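Thioredoxin domain-containing protein (Silicibacter pomeroyi, PDB 3EYT) is of unknown function but has a thioredoxin-like fold and may have oxidoreductase or antioxidant activity, as in related proteins. Local coordinates at residues 36-44 and 77-86. Numbering follows the deposited sequence.
Sequences FQMLCPGCV and AMTPISLKAF
Met-38 and Phe-86 meet through a CH-pi contact: CB of Met-38 sits 3.8 Å from the centroid of the Phe-86 ring, almost straight above its centre. The selenium of this selenomethionine lies oblique to the same ring, a looser Met-aromatic contact. With CG between the backbone N and the carbonyl carbon (chi1 63°), the side chain reaches the first turn of helix 80-89, its selenium against the backbone N of Leu-83, then bends at chi3 (-83°), which carries its CE near Ser-82 O and to 3.7 Å from CB of Phe-86. Val-44 CG2 comes to the edge of the ring, 3.9 Å from CE1 of Phe-86. CE1 of Phe-36 approaches CE2 of Phe-86 obliquely, and its CZ touches CD1 of Leu-83. An alanine in place of Phe-86 would probably open a gap beneath Met-38 and deprive Phe-36 and Val-44 of their shared neighbour.

The second selenomethionine, Met-78, runs antiparallel alongside Met-38, its SE 3.9 Å from Met-38 CG. Its CG packs against the Leu-39 side chain, whose CD1 also reaches Ala-77 CB.

Segment 36-44 leads from strand 30-36 into helix 41-57, beside helix 80-89. Cys-40, at the N-cap, and Cys-43 form a CxxC at this helix start, a pattern consistent with the redox motif of thioredoxins, modelled without a disulfide between them.

No hydrogen bond crosses the contact. The side-chain hydrogen bonds lie within 36-44, where Cys-43 N gives a capping bond to Cys-40 SG (3.6 Å) and Gln-37 N donates to Cys-43 SG (3.5 Å), or lead to residues beyond the two segments. The Gln-37 amide, whose OE1 touches Met-78 CE at 3.6 Å, bonds Phe-72 N and Glu-73, while Ser-82 OG bonds Ala-77 O of a second subunit.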
loop_
_atom_site.group_PDB
_atom_site.type_symbol
_atom_site.label_atom_id
_atom_site.label_comp_id
_atom_site.label_asym_id
_atom_site.label_seq_id
_atom_site.Cartn_x
_atom_site.Cartn_y
_atom_site.Cartn_z
ATOM N N PHE C 36 11.257 -13.750 -0.494
ATOM C CA PHE C 36 11.640 -12.780 -1.497
ATOM C C PHE C 36 10.877 -11.472 -1.245
ATOM O O PHE C 36 9.855 -11.449 -0.543
ATOM C CB PHE C 36 11.325 -13.330 -2.911
ATOM C CG PHE C 36 9.837 -13.386 -3.238
ATOM C CD1 PHE C 36 9.246 -12.384 -4.024
ATOM C CD2 PHE C 36 9.037 -14.446 -2.769
ATOM C CE1 PHE C 36 7.870 -12.427 -4.326
ATOM C CE2 PHE C 36 7.677 -14.511 -3.057
ATOM C CZ PHE C 36 7.079 -13.486 -3.841
ATOM N N GLN C 37 11.376 -10.396 -1.864
ATOM C CA GLN C 37 10.647 -9.136 -1.999
ATOM C C GLN C 37 10.527 -8.918 -3.483
ATOM O O GLN C 37 11.513 -9.095 -4.230
ATOM C CB GLN C 37 11.445 -7.945 -1.440
ATOM C CG GLN C 37 11.638 -7.956 0.094
ATOM C CD GLN C 37 12.297 -6.672 0.602
ATOM O OE1 GLN C 37 11.657 -5.885 1.272
ATOM N NE2 GLN C 37 13.541 -6.434 0.213
HETATM N N MSE C 38 9.352 -8.480 -3.907
HETATM C CA MSE C 38 9.065 -8.336 -5.332
HETATM C C MSE C 38 9.942 -7.279 -6.010
HETATM O O MSE C 38 10.229 -7.401 -7.184
HETATM C CB MSE C 38 7.578 -8.049 -5.547
HETATM C CG MSE C 38 7.132 -6.734 -4.910
HETATM SE SE MSE C 38 5.226 -6.440 -5.240
HETATM C CE MSE C 38 5.375 -5.650 -7.052
ATOM N N LEU C 39 10.381 -6.255 -5.280
ATOM C CA LEU C 39 11.242 -5.224 -5.872
ATOM C C LEU C 39 12.760 -5.429 -5.642
ATOM O O LEU C 39 13.579 -4.550 -5.924
ATOM C CB LEU C 39 10.795 -3.821 -5.392
ATOM C CG LEU C 39 9.333 -3.417 -5.632
ATOM C CD1 LEU C 39 9.144 -1.968 -5.182
ATOM C CD2 LEU C 39 8.944 -3.569 -7.130
ATOM N N CYS C 40 13.143 -6.599 -5.162
ATOM C CA CYS C 40 14.545 -6.869 -4.912
ATOM C C CYS C 40 15.159 -7.497 -6.164
ATOM O O CYS C 40 14.713 -8.546 -6.611
ATOM C CB CYS C 40 14.652 -7.761 -3.685
ATOM S SG CYS C 40 16.150 -8.743 -3.532
ATOM N N PRO C 41 16.160 -6.828 -6.762
ATOM C CA PRO C 41 16.633 -7.300 -8.073
ATOM C C PRO C 41 17.155 -8.736 -8.041
ATOM O O PRO C 41 16.916 -9.485 -8.992
ATOM C CB PRO C 41 17.732 -6.291 -8.464
ATOM C CG PRO C 41 17.392 -5.056 -7.684
ATOM C CD PRO C 41 16.755 -5.536 -6.383
ATOM N N GLY C 42 17.811 -9.149 -6.950
ATOM C CA GLY C 42 18.332 -10.528 -6.857
ATOM C C GLY C 42 17.219 -11.565 -6.769
ATOM O O GLY C 42 17.371 -12.672 -7.280
ATOM N N CYS C 43 16.108 -11.231 -6.112
ATOM C CA CYS C 43 14.927 -12.106 -6.091
ATOM C C CYS C 43 14.339 -12.322 -7.481
ATOM O O CYS C 43 13.940 -13.425 -7.842
ATOM C CB CYS C 43 13.828 -11.512 -5.182
ATOM S SG CYS C 43 14.326 -11.486 -3.440
ATOM N N VAL C 44 14.272 -11.247 -8.262
ATOM C CA VAL C 44 13.675 -11.313 -9.589
ATOM C C VAL C 44 14.635 -12.065 -10.538
ATOM O O VAL C 44 14.241 -12.969 -11.260
ATOM C CB VAL C 44 13.307 -9.869 -10.114
ATOM C CG1 VAL C 44 12.927 -9.869 -11.601
ATOM C CG2 VAL C 44 12.177 -9.280 -9.265
ATOM N N ALA C 77 5.243 0.178 -1.200
ATOM C CA ALA C 77 5.498 -0.077 -2.610
ATOM C C ALA C 77 5.201 -1.519 -2.995
ATOM O O ALA C 77 5.109 -1.814 -4.199
ATOM C CB ALA C 77 6.926 0.198 -2.915
HETATM N N MSE C 78 5.094 -2.400 -1.984
HETATM C CA MSE C 78 5.075 -3.850 -2.172
HETATM C C MSE C 78 3.874 -4.475 -1.453
HETATM O O MSE C 78 4.000 -5.556 -0.875
HETATM C CB MSE C 78 6.357 -4.474 -1.635
HETATM C CG MSE C 78 7.643 -3.903 -2.288
HETATM SE SE MSE C 78 9.107 -5.098 -2.033
HETATM C CE MSE C 78 10.425 -3.798 -1.409
ATOM N N THR C 79 2.722 -3.793 -1.491
ATOM C CA THR C 79 1.522 -4.288 -0.819
ATOM C C THR C 79 0.872 -5.428 -1.662
ATOM O O THR C 79 1.245 -5.645 -2.840
ATOM C CB THR C 79 0.491 -3.154 -0.641
ATOM O OG1 THR C 79 -0.053 -2.824 -1.933
ATOM C CG2 THR C 79 1.114 -1.895 -0.006
ATOM N N PRO C 80 -0.103 -6.150 -1.085
ATOM C CA PRO C 80 -0.669 -7.274 -1.823
ATOM C C PRO C 80 -1.252 -6.936 -3.204
ATOM O O PRO C 80 -1.211 -7.806 -4.097
ATOM C CB PRO C 80 -1.765 -7.796 -0.867
ATOM C CG PRO C 80 -1.132 -7.591 0.528
ATOM C CD PRO C 80 -0.500 -6.178 0.361
ATOM N N ILE C 81 -1.798 -5.729 -3.402
ATOM C CA ILE C 81 -2.350 -5.401 -4.751
ATOM C C ILE C 81 -1.179 -5.402 -5.754
ATOM O O ILE C 81 -1.311 -5.865 -6.892
ATOM C CB ILE C 81 -3.141 -4.075 -4.784
ATOM C CG1 ILE C 81 -3.776 -3.837 -6.150
ATOM C CG2 ILE C 81 -2.263 -2.870 -4.425
ATOM C CD1 ILE C 81 -4.662 -2.634 -6.185
ATOM N N SER C 82 -0.022 -4.919 -5.309
ATOM C CA SER C 82 1.173 -4.942 -6.158
ATOM C C SER C 82 1.725 -6.330 -6.400
ATOM O O SER C 82 2.150 -6.662 -7.522
ATOM C CB SER C 82 2.249 -4.015 -5.598
ATOM O OG SER C 82 1.887 -2.659 -5.823
ATOM N N LEU C 83 1.755 -7.137 -5.344
ATOM C CA LEU C 83 2.196 -8.527 -5.413
ATOM C C LEU C 83 1.348 -9.362 -6.346
ATOM O O LEU C 83 1.891 -10.150 -7.105
ATOM C CB LEU C 83 2.168 -9.187 -4.018
ATOM C CG LEU C 83 2.646 -10.655 -4.000
ATOM C CD1 LEU C 83 4.100 -10.753 -4.477
ATOM C CD2 LEU C 83 2.490 -11.277 -2.617
ATOM N N LYS C 84 0.017 -9.205 -6.273
ATOM C CA LYS C 84 -0.902 -9.922 -7.174
ATOM C C LYS C 84 -0.524 -9.699 -8.659
ATOM O O LYS C 84 -0.450 -10.655 -9.445
ATOM C CB LYS C 84 -2.352 -9.469 -6.913
ATOM C CG LYS C 84 -3.388 -10.436 -7.479
ATOM C CD LYS C 84 -4.792 -9.942 -7.184
ATOM C CE LYS C 84 -5.778 -11.031 -7.503
ATOM N NZ LYS C 84 -6.856 -10.414 -8.304
ATOM N N ALA C 85 -0.246 -8.442 -9.017
ATOM C CA ALA C 85 0.138 -8.084 -10.400
ATOM C C ALA C 85 1.500 -8.665 -10.749
ATOM O O ALA C 85 1.688 -9.214 -11.832
ATOM C CB ALA C 85 0.128 -6.580 -10.588
ATOM N N PHE C 86 2.424 -8.611 -9.800
ATOM C CA PHE C 86 3.753 -9.183 -9.996
ATOM C C PHE C 86 3.719 -10.697 -10.256
ATOM O O PHE C 86 4.413 -11.211 -11.168
ATOM C CB PHE C 86 4.616 -8.860 -8.755
ATOM C CG PHE C 86 5.962 -9.505 -8.773
ATOM C CD1 PHE C 86 7.024 -8.898 -9.423
ATOM C CD2 PHE C 86 6.180 -10.699 -8.086
ATOM C CE1 PHE C 86 8.311 -9.492 -9.408
ATOM C CE2 PHE C 86 7.445 -11.314 -8.080
ATOM C CZ PHE C 86 8.508 -10.713 -8.744
#